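Local coordinates for protein lipase (Pelosinus fermentans, PDB 5AH0) that hydrolyses ester bonds as a zinc-containing lipase, and also breaks down the synthetic polyester poly(butylene adipate-co-terephthalate), at residues 243-255 with 323-335. Residues are numbered along the deposited sequence; the frame is centred on the assembly and turned at random.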
ATOM      1  N   GLY A 243     -12.987  -3.765   7.869  1.00 66.99           N
ATOM      2  CA  GLY A 243     -11.922  -4.715   7.608  1.00 66.08           C
ATOM      3  C   GLY A 243     -10.583  -4.372   8.237  1.00 64.42           C
ATOM      4  O   GLY A 243      -9.836  -5.260   8.658  1.00 66.26           O
ATOM      5  N   ALA A 244     -10.271  -3.083   8.308  1.00 63.48           N
ATOM      6  CA  ALA A 244      -8.989  -2.658   8.864  1.00 62.02           C
ATOM      7  C   ALA A 244      -8.945  -3.030  10.341  1.00 66.79           C
ATOM      8  O   ALA A 244      -7.943  -3.542  10.857  1.00 66.07           O
ATOM      9  CB  ALA A 244      -8.788  -1.166   8.673  1.00 51.26           C
ATOM     10  N   ARG A 245     -10.064  -2.754  10.994  1.00 67.07           N
ATOM     11  CA  ARG A 245     -10.329  -3.132  12.363  1.00 63.63           C
ATOM     12  C   ARG A 245      -9.909  -4.567  12.590  1.00 69.22           C
ATOM     13  O   ARG A 245      -9.153  -4.873  13.513  1.00 74.49           O
ATOM     14  CB  ARG A 245     -11.816  -2.951  12.640  1.00 64.37           C
ATOM     15  CG  ARG A 245     -12.143  -2.672  14.055  1.00 72.27           C
ATOM     16  CD  ARG A 245     -13.563  -2.183  14.225  1.00 74.76           C
ATOM     17  NE  ARG A 245     -14.565  -3.007  13.559  1.00 73.49           N
ATOM     18  CZ  ARG A 245     -15.862  -2.927  13.829  1.00 75.35           C
ATOM     19  NH1 ARG A 245     -16.285  -2.080  14.757  1.00 72.94           N
ATOM     20  NH2 ARG A 245     -16.733  -3.696  13.188  1.00 79.61           N
ATOM     21  N   VAL A 246     -10.401  -5.441  11.716  1.00 66.95           N
ATOM     22  CA  VAL A 246     -10.121  -6.866  11.786  1.00 65.16           C
ATOM     23  C   VAL A 246      -8.627  -7.132  11.665  1.00 65.32           C
ATOM     24  O   VAL A 246      -8.051  -7.896  12.452  1.00 69.73           O
ATOM     25  CB  VAL A 246     -10.879  -7.634  10.683  1.00 64.74           C
ATOM     26  CG1 VAL A 246     -10.452  -9.098  10.652  1.00 65.37           C
ATOM     27  CG2 VAL A 246     -12.379  -7.518  10.902  1.00 65.92           C
ATOM     28  N   LEU A 247      -8.001  -6.509  10.670  1.00 61.37           N
ATOM     29  CA  LEU A 247      -6.564  -6.671  10.459  1.00 63.71           C
ATOM     30  C   LEU A 247      -5.783  -6.253  11.708  1.00 67.35           C
ATOM     31  O   LEU A 247      -4.811  -6.903  12.093  1.00 70.98           O
ATOM     32  CB  LEU A 247      -6.109  -5.858   9.242  1.00 59.56           C
ATOM     33  CG  LEU A 247      -4.717  -6.124   8.669  1.00 57.62           C
ATOM     34  CD1 LEU A 247      -4.724  -7.428   7.911  1.00 55.66           C
ATOM     35  CD2 LEU A 247      -4.278  -4.979   7.759  1.00 56.75           C
ATOM     36  N   ASN A 248      -6.236  -5.178  12.344  1.00 65.37           N
ATOM     37  CA  ASN A 248      -5.573  -4.621  13.515  1.00 67.61           C
ATOM     38  C   ASN A 248      -5.499  -5.572  14.698  1.00 74.75           C
ATOM     39  O   ASN A 248      -4.612  -5.450  15.537  1.00 79.34           O
ATOM     40  CB  ASN A 248      -6.288  -3.342  13.953  1.00 69.85           C
ATOM     41  CG  ASN A 248      -5.965  -2.163  13.066  1.00 72.59           C
ATOM     42  OD1 ASN A 248      -5.294  -2.312  12.044  1.00 75.90           O
ATOM     43  ND2 ASN A 248      -6.459  -0.984  13.436  1.00 70.59           N
ATOM     44  N   GLN A 249      -6.431  -6.515  14.768  1.00 76.39           N
ATOM     45  CA  GLN A 249      -6.482  -7.442  15.886  1.00 78.84           C
ATOM     46  C   GLN A 249      -5.277  -8.364  15.914  1.00 81.38           C
ATOM     47  O   GLN A 249      -4.810  -8.742  16.985  1.00 82.09           O
ATOM     48  CB  GLN A 249      -7.765  -8.267  15.844  1.00 81.94           C
ATOM     49  CG  GLN A 249      -8.915  -7.648  16.625  1.00 85.30           C
ATOM     50  CD  GLN A 249     -10.189  -8.464  16.525  1.00 89.98           C
ATOM     51  OE1 GLN A 249     -10.544  -8.947  15.447  1.00 91.78           O
ATOM     52  NE2 GLN A 249     -10.889  -8.620  17.649  1.00 89.64           N
ATOM     53  N   TRP A 250      -4.773  -8.727  14.738  1.00 82.20           N
ATOM     54  CA  TRP A 250      -3.723  -9.741  14.658  1.00 83.97           C
ATOM     55  C   TRP A 250      -2.423  -9.261  13.998  1.00 81.19           C
ATOM     56  O   TRP A 250      -1.419  -9.982  14.005  1.00 78.99           O
ATOM     57  CB  TRP A 250      -4.252 -10.972  13.921  1.00 83.03           C
ATOM     58  CG  TRP A 250      -4.410 -10.782  12.445  1.00 75.97           C
ATOM     59  CD1 TRP A 250      -5.463 -10.208  11.799  1.00 69.93           C
ATOM     60  CD2 TRP A 250      -3.484 -11.186  11.430  1.00 73.35           C
ATOM     61  NE1 TRP A 250      -5.249 -10.221  10.441  1.00 68.24           N
ATOM     62  CE2 TRP A 250      -4.040 -10.814  10.188  1.00 69.67           C
ATOM     63  CE3 TRP A 250      -2.238 -11.824  11.451  1.00 70.97           C
ATOM     64  CZ2 TRP A 250      -3.391 -11.059   8.975  1.00 69.71           C
ATOM     65  CZ3 TRP A 250      -1.592 -12.066  10.244  1.00 70.24           C
ATOM     66  CH2 TRP A 250      -2.171 -11.685   9.022  1.00 68.69           C
ATOM     67  N   VAL A 251      -2.434  -8.059  13.427  1.00 77.88           N
ATOM     68  CA  VAL A 251      -1.202  -7.473  12.890  1.00 74.16           C
ATOM     69  C   VAL A 251      -0.689  -6.400  13.845  1.00 74.79           C
ATOM     70  O   VAL A 251      -1.197  -5.275  13.876  1.00 77.65           O
ATOM     71  CB  VAL A 251      -1.407  -6.884  11.489  1.00 71.27           C
ATOM     72  CG1 VAL A 251      -0.119  -6.264  10.984  1.00 71.87           C
ATOM     73  CG2 VAL A 251      -1.877  -7.964  10.533  1.00 71.62           C
ATOM     74  N   LYS A 252       0.316  -6.765  14.632  1.00 76.10           N
ATOM     75  CA  LYS A 252       0.748  -5.953  15.757  1.00 76.71           C
ATOM     76  C   LYS A 252       2.136  -5.388  15.532  1.00 76.19           C
ATOM     77  O   LYS A 252       2.907  -5.916  14.730  1.00 78.22           O
ATOM     78  CB  LYS A 252       0.730  -6.774  17.052  1.00 79.79           C
ATOM     79  CG  LYS A 252      -0.590  -7.471  17.367  1.00 79.82           C
ATOM     80  CD  LYS A 252      -0.390  -8.449  18.517  1.00 84.61           C
ATOM     81  CE  LYS A 252      -1.666  -9.189  18.905  1.00 84.83           C
ATOM     82  NZ  LYS A 252      -2.433  -8.435  19.932  1.00 83.92           N
ATOM     83  N   ALA A 253       2.455  -4.319  16.251  1.00 74.99           N
ATOM     84  CA  ALA A 253       3.757  -3.689  16.113  1.00 75.75           C
ATOM     85  C   ALA A 253       4.821  -4.619  16.670  1.00 79.29           C
ATOM     86  O   ALA A 253       4.746  -5.019  17.829  1.00 80.37           O
ATOM     87  CB  ALA A 253       3.786  -2.345  16.823  1.00 74.07           C
ATOM     88  N   GLN A 254       5.792  -4.981  15.836  1.00 79.31           N
ATOM     89  CA  GLN A 254       6.890  -5.840  16.273  1.00 79.51           C
ATOM     90  C   GLN A 254       7.894  -5.074  17.120  1.00 81.90           C
ATOM     91  O   GLN A 254       8.034  -3.861  16.995  1.00 81.58           O
ATOM     92  CB  GLN A 254       7.572  -6.481  15.066  1.00 75.53           C
ATOM     93  CG  GLN A 254       6.575  -7.134  14.124  1.00 76.37           C
ATOM     94  CD  GLN A 254       5.925  -8.368  14.736  1.00 81.07           C
ATOM     95  OE1 GLN A 254       6.468  -8.980  15.657  1.00 80.67           O
ATOM     96  NE2 GLN A 254       4.739  -8.715  14.247  1.00 81.92           N
ATOM     97  N   SER A 255       8.615  -5.807  17.957  1.00 87.42           N
ATOM     98  CA  SER A 255       9.523  -5.223  18.936  1.00 90.20           C
ATOM     99  C   SER A 255      10.804  -4.687  18.323  1.00 88.88           C
ATOM    100  O   SER A 255      11.367  -3.710  18.811  1.00 89.31           O
ATOM    101  CB  SER A 255       9.878  -6.266  19.997  1.00 96.43           C
ATOM    102  OG  SER A 255       8.706  -6.791  20.588  1.00100.08           O
ATOM    103  N   GLN A 323      -4.289   7.650   9.932  1.00 52.36           N
ATOM    104  CA  GLN A 323      -2.949   7.491   9.342  1.00 46.47           C
ATOM    105  C   GLN A 323      -1.765   7.526  10.320  1.00 47.55           C
ATOM    106  O   GLN A 323      -0.653   7.181   9.937  1.00 49.17           O
ATOM    107  CB  GLN A 323      -2.701   8.578   8.297  1.00 45.06           C
ATOM    108  CG  GLN A 323      -3.735   8.705   7.176  1.00 43.75           C
ATOM    109  CD  GLN A 323      -3.371   9.846   6.245  1.00 47.74           C
ATOM    110  OE1 GLN A 323      -2.251  10.336   6.283  1.00 54.45           O
ATOM    111  NE2 GLN A 323      -4.329  10.318   5.456  1.00 48.09           N
ATOM    112  N   ASN A 324      -1.968   7.948  11.562  1.00 47.78           N
ATOM    113  CA  ASN A 324      -0.829   8.026  12.476  1.00 49.67           C
ATOM    114  C   ASN A 324      -0.435   6.650  12.990  1.00 56.54           C
ATOM    115  O   ASN A 324       0.640   6.472  13.554  1.00 58.92           O
ATOM    116  CB  ASN A 324      -1.109   8.955  13.657  1.00 49.32           C
ATOM    117  CG  ASN A 324      -2.332   8.550  14.452  1.00 54.14           C
ATOM    118  OD1 ASN A 324      -2.983   7.543  14.167  1.00 59.80           O
ATOM    119  ND2 ASN A 324      -2.625   9.314  15.489  1.00 55.01           N
ATOM    120  N   GLY A 325      -1.326   5.678  12.817  1.00 57.92           N
ATOM    121  CA  GLY A 325      -1.066   4.325  13.265  1.00 57.61           C
ATOM    122  C   GLY A 325      -2.367   3.605  13.535  1.00 58.03           C
ATOM    123  O   GLY A 325      -3.413   4.244  13.651  1.00 53.67           O
ATOM    124  N   PRO A 326      -2.313   2.266  13.625  1.00 59.86           N
ATOM    125  CA  PRO A 326      -3.512   1.477  13.900  1.00 61.14           C
ATOM    126  C   PRO A 326      -3.960   1.676  15.334  1.00 64.64           C
ATOM    127  O   PRO A 326      -3.174   1.426  16.248  1.00 69.08           O
ATOM    128  CB  PRO A 326      -3.054   0.040  13.657  1.00 62.76           C
ATOM    129  CG  PRO A 326      -1.584   0.066  13.873  1.00 61.60           C
ATOM    130  CD  PRO A 326      -1.112   1.427  13.466  1.00 58.27           C
ATOM    131  N   LYS A 327      -5.195   2.134  15.518  1.00 61.66           N
ATOM    132  CA  LYS A 327      -5.743   2.378  16.845  1.00 63.99           C
ATOM    133  C   LYS A 327      -6.898   1.449  17.177  1.00 66.87           C
ATOM    134  O   LYS A 327      -6.990   0.921  18.287  1.00 74.47           O
ATOM    135  CB  LYS A 327      -6.215   3.829  16.979  1.00 63.85           C
ATOM    136  CG  LYS A 327      -5.123   4.828  17.291  1.00 63.72           C
ATOM    137  CD  LYS A 327      -4.819   5.660  16.090  1.00 66.31           C
ATOM    138  CE  LYS A 327      -6.034   6.414  15.631  1.00 66.74           C
ATOM    139  NZ  LYS A 327      -5.731   7.054  14.333  1.00 66.07           N
ATOM    140  N   ILE A 328      -7.789   1.270  16.212  1.00 61.56           N
ATOM    141  CA  ILE A 328      -9.021   0.537  16.439  1.00 59.91           C
ATOM    142  C   ILE A 328      -8.759  -0.966  16.483  1.00 63.85           C
ATOM    143  O   ILE A 328      -8.169  -1.524  15.563  1.00 63.53           O
ATOM    144  CB  ILE A 328     -10.052   0.879  15.352  1.00 58.52           C
ATOM    145  CG1 ILE A 328     -10.207   2.395  15.238  1.00 59.82           C
ATOM    146  CG2 ILE A 328     -11.393   0.292  15.665  1.00 56.75           C
ATOM    147  CD1 ILE A 328     -11.208   2.814  14.199  1.00 59.58           C
ATOM    148  N   TRP A 329      -9.190  -1.604  17.572  1.00 68.21           N
ATOM    149  CA  TRP A 329      -8.916  -3.018  17.844  1.00 69.29           C
ATOM    150  C   TRP A 329      -7.421  -3.299  17.793  1.00 72.85           C
ATOM    151  O   TRP A 329      -6.986  -4.369  17.348  1.00 75.20           O
ATOM    152  CB  TRP A 329      -9.644  -3.933  16.865  1.00 68.48           C
ATOM    153  CG  TRP A 329     -11.115  -3.951  17.035  1.00 73.07           C
ATOM    154  CD1 TRP A 329     -11.863  -3.146  17.848  1.00 74.16           C
ATOM    155  CD2 TRP A 329     -12.039  -4.826  16.379  1.00 74.72           C
ATOM    156  NE1 TRP A 329     -13.195  -3.460  17.732  1.00 73.02           N
ATOM    157  CE2 TRP A 329     -13.331  -4.487  16.836  1.00 73.96           C
ATOM    158  CE3 TRP A 329     -11.901  -5.851  15.436  1.00 72.81           C
ATOM    159  CZ2 TRP A 329     -14.476  -5.149  16.392  1.00 71.74           C
ATOM    160  CZ3 TRP A 329     -13.036  -6.509  14.998  1.00 71.64           C
ATOM    161  CH2 TRP A 329     -14.310  -6.153  15.476  1.00 71.34           C
ATOM    162  N   SER A 330      -6.631  -2.334  18.246  1.00 71.47           N
ATOM    163  CA  SER A 330      -5.187  -2.496  18.233  1.00 71.81           C
ATOM    164  C   SER A 330      -4.594  -2.091  19.577  1.00 78.69           C
ATOM    165  O   SER A 330      -5.183  -1.290  20.313  1.00 80.53           O
ATOM    166  CB  SER A 330      -4.556  -1.676  17.105  1.00 61.64           C
ATOM    167  OG  SER A 330      -3.163  -1.936  17.018  1.00 58.46           O
ATOM    168  N   SER A 331      -3.444  -2.668  19.905  1.00 80.09           N
ATOM    169  CA  SER A 331      -2.736  -2.300  21.122  1.00 83.35           C
ATOM    170  C   SER A 331      -1.422  -1.596  20.812  1.00 84.47           C
ATOM    171  O   SER A 331      -0.658  -1.281  21.722  1.00 89.34           O
ATOM    172  CB  SER A 331      -2.493  -3.535  21.983  1.00 82.93           C
ATOM    173  OG  SER A 331      -3.730  -4.151  22.293  1.00 81.41           O
ATOM    174  N   ASP A 332      -1.162  -1.371  19.527  1.00 80.16           N
ATOM    175  CA  ASP A 332       0.037  -0.669  19.084  1.00 77.95           C
ATOM    176  C   ASP A 332       0.202   0.656  19.817  1.00 80.23           C
ATOM    177  O   ASP A 332      -0.749   1.416  19.954  1.00 82.17           O
ATOM    178  CB  ASP A 332      -0.017  -0.420  17.570  1.00 74.61           C
ATOM    179  CG  ASP A 332       0.303  -1.664  16.753  1.00 77.58           C
ATOM    180  OD1 ASP A 332       0.366  -2.762  17.351  1.00 83.62           O
ATOM    181  OD2 ASP A 332       0.490  -1.544  15.515  1.00 71.71           O
ATOM    182  N   LYS A 333       1.414   0.942  20.279  1.00 81.84           N
ATOM    183  CA  LYS A 333       1.668   2.220  20.935  1.00 83.56           C
ATOM    184  C   LYS A 333       1.999   3.289  19.902  1.00 76.46           C
ATOM    185  O   LYS A 333       2.869   3.105  19.054  1.00 74.48           O
ATOM    186  CB  LYS A 333       2.801   2.114  21.966  1.00 89.54           C
ATOM    187  CG  LYS A 333       2.440   1.348  23.230  1.00 97.50           C
ATOM    188  CD  LYS A 333       3.610   1.317  24.203  1.00104.60           C
ATOM    189  CE  LYS A 333       3.246   0.591  25.491  1.00112.03           C
ATOM    190  NZ  LYS A 333       4.404   0.467  26.430  1.00116.79           N
ATOM    191  N   ILE A 334       1.292   4.407  19.962  1.00 73.83           N
ATOM    192  CA  ILE A 334       1.562   5.490  19.032  1.00 70.67           C
ATOM    193  C   ILE A 334       2.127   6.673  19.791  1.00 71.12           C
ATOM    194  O   ILE A 334       1.562   7.109  20.788  1.00 77.07           O
ATOM    195  CB  ILE A 334       0.301   5.890  18.263  1.00 67.06           C
ATOM    196  CG1 ILE A 334      -0.241   4.671  17.526  1.00 65.36           C
ATOM    197  CG2 ILE A 334       0.601   7.011  17.277  1.00 65.29           C
ATOM    198  CD1 ILE A 334      -1.511   4.936  16.796  1.00 65.14           C
ATOM    199  N   VAL A 335       3.238   7.193  19.290  1.00 67.91           N
ATOM    200  CA  VAL A 335       4.021   8.215  19.972  1.00 71.66           C
ATOM    201  C   VAL A 335       4.313   9.410  19.065  1.00 73.73           C
ATOM    202  O   VAL A 335       4.496   9.248  17.860  1.00 75.43           O
ATOM    203  CB  VAL A 335       5.350   7.600  20.475  1.00 74.02           C
ATOM    204  CG1 VAL A 335       6.342   8.662  20.910  1.00 76.75           C
ATOM    205  CG2 VAL A 335       5.081   6.595  21.588  1.00 76.82           C
TER
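R245 points its CG away from the backbone nitrogen (chi1 -153°), and a bend at chi3 brings the guanidinium flat onto the indole of W329, whose own CG, anti to the carbonyl carbon, turns the ring over the helix. This joins helix 241-250 of the alpha/beta-hydrolase fold to the loop before strand 334-336; the loop's type II beta turn, K327 to S330, carries W329 onto the helix. The guanidinium and indole planes are 4° apart and their centres 4.3 Å, an off-centre cation-pi stack over the six-membered ring. Nearer the backbone, R245 CG lies 3.5 Å from I328 CG2. NH2 of R245 is also bonded to the carbonyl of G303, which helps fix the guanidinium. On the opposite indole face Q249 NE2 lies near the rim, the amide plane turned 41° from the ring. W329 lies between R245 and Q249, side chains one helical turn apart, with V246 CG2 4.3 Å from W329 CZ3.

Further inside, the buried amide of N248 sends ND2 2.8 Å to I328 O, in the carbonyl plane on a lone pair. P326 CB packs 3.6 Å from that ND2. The same ND2 also donates to H163 O, while N248 OD1 accepts from R121 of helix 116-129; bonds at both ends of the amide restrict its rotation.

Beyond the helix, D332 closes the contact. An ST turn, in which S330 OG accepts from D332 N at 3.3 Å, shapes the backbone there, and W346 NE1 holds D332 OD2. The other oxygen, D332 OD1, takes the backbone N-H of A253 at 2.8 Å, the nitrogen standing above the carboxylate plane.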